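Local coordinates for protein putative isochorismatase hydrolase (Oleispira antarctica, PDB 3LQY) that probably hydrolyses a small-molecule substrate as a member of the isochorismatase-like hydrolase family, although its true substrate is not established, at residues A41-K46 with V117-M122; P53-R58 with K105-D110; N97-T102 with T131-D136. One frame throughout, in Å; residues are numbered along the deposited sequence.

Contact 1 of 3, residues A41-K46 with V117-M122; sequences AKLLAK and VIVGAM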
loop_
_atom_site.group_PDB
_atom_site.type_symbol
_atom_site.label_atom_id
_atom_site.label_comp_id
_atom_site.label_asym_id
_atom_site.label_seq_id
_atom_site.Cartn_x
_atom_site.Cartn_y
_atom_site.Cartn_z
ATOM N N ALA A 41 -6.893 -0.529 8.184
ATOM C CA ALA A 41 -7.205 0.181 9.475
ATOM C C ALA A 41 -7.090 -0.758 10.672
ATOM O O ALA A 41 -6.554 -0.403 11.723
ATOM C CB ALA A 41 -8.618 0.749 9.421
ATOM N N LYS A 42 -7.603 -1.973 10.498
ATOM C CA LYS A 42 -7.415 -3.061 11.486
ATOM C C LYS A 42 -5.904 -3.257 11.769
ATOM O O LYS A 42 -5.462 -3.298 12.906
ATOM C CB LYS A 42 -8.033 -4.332 10.898
ATOM C CG LYS A 42 -8.698 -5.302 11.827
ATOM C CD LYS A 42 -9.598 -6.285 11.032
ATOM C CE LYS A 42 -10.925 -5.583 10.604
ATOM N NZ LYS A 42 -11.906 -6.544 10.009
ATOM N N LEU A 43 -5.101 -3.393 10.712
ATOM C CA LEU A 43 -3.634 -3.536 10.853
ATOM C C LEU A 43 -2.992 -2.293 11.445
ATOM O O LEU A 43 -2.155 -2.351 12.357
ATOM C CB LEU A 43 -2.978 -3.854 9.480
ATOM C CG LEU A 43 -3.028 -5.330 9.128
ATOM C CD1 LEU A 43 -2.991 -5.616 7.608
ATOM C CD2 LEU A 43 -1.858 -6.030 9.818
ATOM N N LEU A 44 -3.444 -1.149 10.970
ATOM C CA LEU A 44 -2.959 0.135 11.467
ATOM C C LEU A 44 -3.082 0.235 12.989
ATOM O O LEU A 44 -2.185 0.746 13.689
ATOM C CB LEU A 44 -3.811 1.251 10.877
ATOM C CG LEU A 44 -3.061 2.476 10.350
ATOM C CD1 LEU A 44 -4.036 3.532 10.203
ATOM C CD2 LEU A 44 -1.892 2.943 11.193
ATOM N N ALA A 45 -4.234 -0.218 13.480
ATOM C CA ALA A 45 -4.567 -0.140 14.899
ATOM C C ALA A 45 -3.679 -1.085 15.709
ATOM O O ALA A 45 -3.233 -0.749 16.809
ATOM C CB ALA A 45 -6.062 -0.462 15.131
ATOM N N LYS A 46 -3.436 -2.276 15.174
ATOM C CA LYS A 46 -2.548 -3.247 15.823
ATOM C C LYS A 46 -1.108 -2.719 15.970
ATOM O O LYS A 46 -0.515 -2.826 17.034
ATOM C CB LYS A 46 -2.572 -4.577 15.057
ATOM C CG LYS A 46 -1.870 -5.758 15.793
ATOM C CD LYS A 46 -2.369 -5.925 17.243
ATOM C CE LYS A 46 -2.219 -7.335 17.740
ATOM N NZ LYS A 46 -2.945 -7.569 19.007
ATOM N N VAL A 117 5.159 -5.027 6.127
ATOM C CA VAL A 117 3.805 -5.550 5.908
ATOM C C VAL A 117 3.131 -4.526 5.007
ATOM O O VAL A 117 3.066 -3.354 5.361
ATOM C CB VAL A 117 3.013 -5.724 7.214
ATOM C CG1 VAL A 117 1.534 -6.033 6.909
ATOM C CG2 VAL A 117 3.613 -6.829 8.051
ATOM N N ILE A 118 2.701 -4.976 3.824
ATOM C CA ILE A 118 2.295 -4.072 2.726
ATOM C C ILE A 118 0.804 -4.113 2.512
ATOM O O ILE A 118 0.213 -5.193 2.432
ATOM C CB ILE A 118 3.054 -4.442 1.443
ATOM C CG1 ILE A 118 4.536 -4.061 1.614
ATOM C CG2 ILE A 118 2.456 -3.787 0.214
ATOM C CD1 ILE A 118 5.511 -4.898 0.734
ATOM N N VAL A 119 0.194 -2.931 2.455
ATOM C CA VAL A 119 -1.228 -2.799 2.191
ATOM C C VAL A 119 -1.402 -1.596 1.253
ATOM O O VAL A 119 -0.498 -0.780 1.089
ATOM C CB VAL A 119 -2.048 -2.648 3.506
ATOM C CG1 VAL A 119 -1.675 -3.777 4.518
ATOM C CG2 VAL A 119 -1.889 -1.232 4.118
ATOM N N GLY A 120 -2.551 -1.501 0.623
ATOM C CA GLY A 120 -2.818 -0.343 -0.228
ATOM C C GLY A 120 -3.222 -0.662 -1.664
ATOM O O GLY A 120 -3.870 -1.657 -1.927
ATOM N N ALA A 121 -2.833 0.202 -2.579
ATOM C CA ALA A 121 -3.412 0.200 -3.929
ATOM C C ALA A 121 -2.412 0.822 -4.907
ATOM O O ALA A 121 -1.614 1.663 -4.504
ATOM C CB ALA A 121 -4.726 0.967 -3.937
HETATM N N MSE A 122 -2.405 0.415 -6.197
HETATM C CA MSE A 122 -3.237 -0.621 -6.763
HETATM C C MSE A 122 -2.426 -1.961 -6.860
HETATM O O MSE A 122 -1.201 -1.931 -7.008
HETATM C CB MSE A 122 -3.662 -0.194 -8.164
HETATM C CG MSE A 122 -4.300 1.151 -8.183
HETATM SE SE MSE A 122 -4.761 1.745 -9.976
HETATM C CE MSE A 122 -3.101 2.648 -10.402
#
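Leu-43 of the helix carries one half of this contact and sends one methyl to each of Val-119 and Val-117, two residues apart on the same face of the strand. Its CG stands anti to the carbonyl carbon (chi1 -83°), which lowers the branched end toward the sheet. There Leu-43 CD1 meets Val-119 CG1 at 3.8 Å, the two side chains meeting at a slant. Leu-43 CD2 approaches Val-117 CG1 more loosely, at 4.5 Å. Val-119 and Val-117 aim toward the helix, whereas Ile-118 between them points away. The pairing is purely apolar and buried. Leu-43 also touches Leu-10 and Ala-144 on the strands flanking 117-121, and Ala-183 and Ile-187 of helix 183-187 pack against it as well. Past Val-119 the chain reaches Gly-120, whose backbone angles leave no room for a side chain, and then a cis peptide bond before Met-122, whose N is hydrogen-bonded to the 3-sulfinoalanine at position 126. The contact thus seats helix 33-49 on a central strand of the parallel sheet in the three-layer alpha/beta/alpha fold, as in related cysteine hydrolases, where a cis peptide lies shortly before the probable nucleophile.

Contact 2 of 3, residues P53-R58 with K105-D110; sequences PVVHVR and KKVLDD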
loop_
_atom_site.group_PDB
_atom_site.type_symbol
_atom_site.label_atom_id
_atom_site.label_comp_id
_atom_site.label_asym_id
_atom_site.label_seq_id
_atom_site.Cartn_x
_atom_site.Cartn_y
_atom_site.Cartn_z
ATOM N N PRO A 53 6.638 0.468 14.011
ATOM C CA PRO A 53 6.740 1.465 12.955
ATOM C C PRO A 53 5.583 1.416 11.934
ATOM O O PRO A 53 5.169 0.329 11.494
ATOM C CB PRO A 53 8.072 1.105 12.280
ATOM C CG PRO A 53 8.832 0.420 13.303
ATOM C CD PRO A 53 7.835 -0.388 14.046
ATOM N N VAL A 54 5.079 2.597 11.583
ATOM C CA VAL A 54 4.071 2.769 10.540
ATOM C C VAL A 54 4.567 3.828 9.555
ATOM O O VAL A 54 4.892 4.956 9.973
ATOM C CB VAL A 54 2.725 3.211 11.128
ATOM C CG1 VAL A 54 1.712 3.417 10.023
ATOM C CG2 VAL A 54 2.227 2.168 12.093
ATOM N N VAL A 55 4.655 3.455 8.269
ATOM C CA VAL A 55 5.041 4.397 7.219
ATOM C C VAL A 55 3.980 4.451 6.121
ATOM O O VAL A 55 3.469 3.410 5.668
ATOM C CB VAL A 55 6.380 4.072 6.573
ATOM C CG1 VAL A 55 6.757 5.139 5.545
ATOM C CG2 VAL A 55 7.476 3.927 7.599
ATOM N N HIS A 56 3.678 5.681 5.698
ATOM C CA HIS A 56 2.694 5.927 4.645
ATOM C C HIS A 56 3.343 6.396 3.355
ATOM O O HIS A 56 4.351 7.133 3.357
ATOM C CB HIS A 56 1.688 7.028 5.092
ATOM C CG HIS A 56 1.044 6.760 6.413
ATOM N ND1 HIS A 56 -0.196 6.168 6.532
ATOM C CD2 HIS A 56 1.471 7.008 7.679
ATOM C CE1 HIS A 56 -0.514 6.092 7.817
ATOM N NE2 HIS A 56 0.487 6.574 8.532
ATOM N N VAL A 57 2.705 6.039 2.251
ATOM C CA VAL A 57 3.163 6.478 0.951
ATOM C C VAL A 57 1.954 7.094 0.276
ATOM O O VAL A 57 0.876 6.582 0.420
ATOM C CB VAL A 57 3.706 5.312 0.138
ATOM C CG1 VAL A 57 3.938 5.750 -1.282
ATOM C CG2 VAL A 57 5.019 4.768 0.796
ATOM N N ARG A 58 2.160 8.202 -0.426
ATOM C CA ARG A 58 1.120 8.938 -1.061
ATOM C C ARG A 58 1.611 9.405 -2.425
ATOM O O ARG A 58 2.742 9.830 -2.556
ATOM C CB ARG A 58 0.801 10.154 -0.162
ATOM C CG ARG A 58 -0.520 10.752 -0.334
ATOM C CD ARG A 58 -0.843 11.828 0.720
ATOM N NE ARG A 58 -0.018 13.053 0.627
ATOM C CZ ARG A 58 -0.155 14.008 -0.289
ATOM N NH1 ARG A 58 -1.119 13.945 -1.201
ATOM N NH2 ARG A 58 0.657 15.075 -0.268
ATOM N N LYS A 105 13.592 4.603 1.012
ATOM C CA LYS A 105 14.677 3.760 1.508
ATOM C C LYS A 105 15.331 4.453 2.691
ATOM O O LYS A 105 15.352 3.912 3.804
ATOM C CB LYS A 105 15.715 3.487 0.409
ATOM C CG LYS A 105 16.663 2.305 0.700
ATOM C CD LYS A 105 17.777 2.214 -0.362
ATOM C CE LYS A 105 18.721 1.017 -0.127
ATOM N NZ LYS A 105 20.091 1.259 -0.692
ATOM N N LYS A 106 15.834 5.664 2.444
ATOM C CA LYS A 106 16.477 6.460 3.486
ATOM C C LYS A 106 15.592 6.469 4.731
ATOM O O LYS A 106 16.059 6.271 5.845
ATOM C CB LYS A 106 16.727 7.892 2.992
ATOM N N VAL A 107 14.305 6.666 4.537
ATOM C CA VAL A 107 13.355 6.614 5.640
ATOM C C VAL A 107 13.350 5.262 6.384
ATOM O O VAL A 107 13.554 5.223 7.608
ATOM C CB VAL A 107 11.921 7.014 5.171
ATOM C CG1 VAL A 107 10.870 6.587 6.193
ATOM C CG2 VAL A 107 11.836 8.517 4.904
ATOM N N LEU A 108 13.163 4.161 5.645
ATOM C CA LEU A 108 13.136 2.837 6.250
ATOM C C LEU A 108 14.468 2.561 6.925
ATOM O O LEU A 108 14.488 2.110 8.074
ATOM C CB LEU A 108 12.854 1.756 5.205
ATOM C CG LEU A 108 11.473 1.810 4.544
ATOM C CD1 LEU A 108 11.411 0.755 3.424
ATOM C CD2 LEU A 108 10.370 1.568 5.557
ATOM N N ASP A 109 15.557 2.893 6.226
ATOM C CA ASP A 109 16.913 2.652 6.728
ATOM C C ASP A 109 17.223 3.489 7.970
ATOM O O ASP A 109 18.170 3.187 8.678
ATOM C CB ASP A 109 17.990 2.914 5.646
ATOM C CG ASP A 109 18.176 1.752 4.678
ATOM O OD1 ASP A 109 17.678 0.620 4.924
ATOM O OD2 ASP A 109 18.836 1.978 3.636
ATOM N N ASP A 110 16.438 4.534 8.242
ATOM C CA ASP A 110 16.620 5.288 9.462
ATOM C C ASP A 110 15.879 4.680 10.665
ATOM O O ASP A 110 16.324 4.839 11.798
ATOM C CB ASP A 110 16.286 6.778 9.244
ATOM C CG ASP A 110 17.316 7.480 8.343
ATOM O OD1 ASP A 110 18.399 6.893 8.089
ATOM O OD2 ASP A 110 17.039 8.604 7.878
#
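Val-55 spreads its two methyl groups over neighbouring residues of the helix, CG1 facing Val-107 and CG2 facing Leu-108. The reach is long for carbon on carbon: Val-55 CG1 lies 4.4 Å from Val-107 CG1, and Val-55 CG2 lies 4.3 Å from Leu-108 CD2. The segments are joined by methyl contacts alone, no polar pair being found between them, and the packing is light. With CG1 of Val-55 anti to the backbone N (chi1 -177°), CG1 is directed to Val-107 and CG2 to Leu-108. Val-107 points its side chain toward the strand. Leu-108 starts out across the line to the strand, but one branch, CD2, comes round to Val-55, CD1 being the extended one (chi2 174°). The nearest CA atoms, those of Val-55 and Leu-108, are 8.3 Å apart, a gap spanned by side chains alone. Within the helix turn, Asp-110 N bonds to Val-107 O at 3.0 Å.

The neighbours of Val-55 in sequence face the other way: Val-54 packs on Phe-47 of helix 33-49, and the ring of His-56 is tied through NE2 to Glu-88 OE1. Val-55 also rests against Leu-11 of the adjoining strand 8-13. Strand 54-59, itself lying between strands 8-13 and 90-93, thus has helix 104-110 on one face and helix 33-49 on the other, the alpha/beta/alpha layering of the Rossmann-like isochorismatase fold.

Contact 3 of 3, residues N97-T102 with T131-D136; sequences NSFRDT and TRAAED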
loop_
_atom_site.group_PDB
_atom_site.type_symbol
_atom_site.label_atom_id
_atom_site.label_comp_id
_atom_site.label_asym_id
_atom_site.label_seq_id
_atom_site.Cartn_x
_atom_site.Cartn_y
_atom_site.Cartn_z
ATOM N N ASN A 97 6.803 2.825 -8.736
ATOM C CA ASN A 97 7.626 2.264 -7.681
ATOM C C ASN A 97 7.853 3.257 -6.571
ATOM O O ASN A 97 8.408 4.315 -6.816
ATOM C CB ASN A 97 8.973 1.870 -8.304
ATOM C CG ASN A 97 9.946 1.225 -7.328
ATOM O OD1 ASN A 97 9.737 1.228 -6.125
ATOM N ND2 ASN A 97 11.017 0.593 -7.880
ATOM N N SER A 98 7.510 2.869 -5.346
ATOM C CA SER A 98 7.536 3.772 -4.199
ATOM C C SER A 98 8.967 4.108 -3.738
ATOM O O SER A 98 9.167 5.064 -2.977
ATOM C CB SER A 98 6.722 3.184 -3.028
ATOM O OG SER A 98 5.325 3.215 -3.266
ATOM N N PHE A 99 9.962 3.343 -4.192
ATOM C CA PHE A 99 11.377 3.682 -3.905
ATOM C C PHE A 99 11.978 4.621 -4.931
ATOM O O PHE A 99 13.082 5.103 -4.718
ATOM C CB PHE A 99 12.282 2.423 -3.890
ATOM C CG PHE A 99 12.005 1.488 -2.754
ATOM C CD1 PHE A 99 12.597 1.682 -1.517
ATOM C CD2 PHE A 99 11.152 0.413 -2.920
ATOM C CE1 PHE A 99 12.326 0.834 -0.452
ATOM C CE2 PHE A 99 10.855 -0.426 -1.854
ATOM C CZ PHE A 99 11.462 -0.227 -0.620
ATOM N N ARG A 100 11.340 4.808 -6.078
ATOM C CA ARG A 100 11.951 5.561 -7.173
ATOM C C ARG A 100 11.848 7.064 -6.992
ATOM O O ARG A 100 10.736 7.616 -6.961
ATOM C CB ARG A 100 11.315 5.178 -8.491
ATOM C CG ARG A 100 11.925 5.833 -9.685
ATOM C CD ARG A 100 11.503 5.129 -10.944
ATOM N NE ARG A 100 11.789 5.930 -12.125
ATOM C CZ ARG A 100 11.327 5.679 -13.345
ATOM N NH1 ARG A 100 10.568 4.616 -13.573
ATOM N NH2 ARG A 100 11.644 6.490 -14.353
ATOM N N ASP A 101 13.013 7.713 -6.928
ATOM C CA ASP A 101 13.120 9.185 -6.704
ATOM C C ASP A 101 12.413 9.667 -5.433
ATOM O O ASP A 101 12.058 10.839 -5.322
ATOM C CB ASP A 101 12.598 9.982 -7.923
ATOM C CG ASP A 101 13.394 9.703 -9.203
ATOM O OD1 ASP A 101 14.626 9.494 -9.126
ATOM O OD2 ASP A 101 12.775 9.711 -10.292
ATOM N N THR A 102 12.209 8.764 -4.483
ATOM C CA THR A 102 11.615 9.094 -3.208
ATOM C C THR A 102 12.648 8.856 -2.135
ATOM O O THR A 102 13.722 8.368 -2.394
ATOM C CB THR A 102 10.365 8.224 -2.869
ATOM O OG1 THR A 102 10.789 6.924 -2.431
ATOM C CG2 THR A 102 9.435 8.143 -4.045
ATOM N N THR A 131 6.551 -4.362 -3.654
ATOM C CA THR A 131 6.877 -5.636 -3.045
ATOM C C THR A 131 8.116 -6.242 -3.710
ATOM O O THR A 131 9.055 -6.678 -3.036
ATOM C CB THR A 131 5.703 -6.614 -3.122
ATOM O OG1 THR A 131 4.549 -5.983 -2.544
ATOM C CG2 THR A 131 6.009 -7.876 -2.357
ATOM N N ARG A 132 8.144 -6.228 -5.030
ATOM C CA ARG A 132 9.275 -6.788 -5.783
ATOM C C ARG A 132 10.504 -5.945 -5.613
ATOM O O ARG A 132 11.597 -6.490 -5.448
ATOM C CB ARG A 132 8.920 -6.881 -7.257
ATOM C CG ARG A 132 7.818 -7.858 -7.502
ATOM C CD ARG A 132 7.628 -8.059 -8.999
ATOM N NE ARG A 132 6.483 -8.895 -9.308
ATOM C CZ ARG A 132 6.455 -9.944 -10.136
ATOM N NH1 ARG A 132 7.555 -10.400 -10.760
ATOM N NH2 ARG A 132 5.315 -10.561 -10.312
ATOM N N ALA A 133 10.346 -4.617 -5.570
ATOM C CA ALA A 133 11.503 -3.753 -5.348
ATOM C C ALA A 133 12.100 -3.973 -3.948
ATOM O O ALA A 133 13.341 -4.038 -3.786
ATOM C CB ALA A 133 11.139 -2.278 -5.567
ATOM N N ALA A 134 11.217 -4.089 -2.949
ATOM C CA ALA A 134 11.635 -4.255 -1.560
ATOM C C ALA A 134 12.340 -5.592 -1.326
ATOM O O ALA A 134 13.382 -5.631 -0.696
ATOM C CB ALA A 134 10.451 -4.099 -0.601
ATOM N N GLU A 135 11.729 -6.675 -1.789
ATOM C CA GLU A 135 12.306 -8.006 -1.615
ATOM C C GLU A 135 13.681 -8.021 -2.279
ATOM O O GLU A 135 14.654 -8.529 -1.704
ATOM C CB GLU A 135 11.371 -9.060 -2.193
ATOM C CG GLU A 135 11.666 -10.485 -1.718
ATOM C CD GLU A 135 12.911 -11.043 -2.341
ATOM O OE1 GLU A 135 13.263 -10.552 -3.444
ATOM O OE2 GLU A 135 13.524 -11.965 -1.757
ATOM N N ASP A 136 13.783 -7.458 -3.481
ATOM C CA ASP A 136 15.088 -7.346 -4.174
ATOM C C ASP A 136 16.100 -6.495 -3.434
ATOM O O ASP A 136 17.301 -6.726 -3.529
ATOM C CB ASP A 136 14.945 -6.780 -5.590
ATOM C CG ASP A 136 14.378 -7.773 -6.572
ATOM O OD1 ASP A 136 14.337 -9.002 -6.281
ATOM O OD2 ASP A 136 13.971 -7.326 -7.683
#
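Asn-97 and Phe-99 project from a type I beta turn, Asn-97 to Arg-100, onto Ala-133 and Ala-134 of helix 128-137, and an Asx turn, Asn-97 OD1 with Phe-99 N, braces the start of that turn. Across the gap the contact is made of van der Waals touches. Ala-133 CB faces the notch formed by the Asn-97 amide and the Phe-99 ring, 3.7 Å from Asn-97 ND2 and 3.8 Å from Phe-99 CD2. Farther along the ring, Phe-99 CE2 comes within 3.9 Å of Ala-134 CB; the ring meets both alanines obliquely. Val-130 and Leu-137 of the same helix touch the ring too, while Leu-104 brings helix 104-110 against it, so that Phe-99 wedges between two helices.

The hydrogen bonds lie within the loop. Asn-97 OD1 accepts from Phe-99 N at 2.9 Å along a fairly straight N-H (162°), the donor standing 47° above the amide plane. With CG anti to the backbone N (chi1 -178°), the amide of Asn-97 reaches both this N-H and the helix. OD1 also lies at the edge of the Phe-99 ring, in its plane. With an alanine in place of Asn-97, Phe-99 N would probably lose its side-chain acceptor and a gap would open beside Ala-133 CB. Asn-97 O takes Arg-100 N at 3.1 Å to close the beta turn. Beyond it Thr-102 OG1 donates to Ser-98 O and is also hydrogen-bonded to Leu-104 N.

Contact 1 lies on one face of the parallel sheet, contacts 2 and 3 on the other. Contacts 1 and 2 have centres about 14 Å apart and meet through Leu-44 CD2 and Val-54 CG1, at 3.8 Å. Contacts 2 and 3 are the nearest pair, about 11 Å between centres, joined by Phe-99 CE1 and Leu-108 CD1 at 4.0 Å. Contacts 1 and 3 have centres about 17 Å apart, touching through Ile-118 CD1 and Thr-131 OG1 at 3.6 Å. Between these two segments the chain passes through the 3-sulfinoalanine at position 126, consistent with the nucleophile position of related cysteine hydrolases; segments 117-122 and 131-136 flank it in sequence.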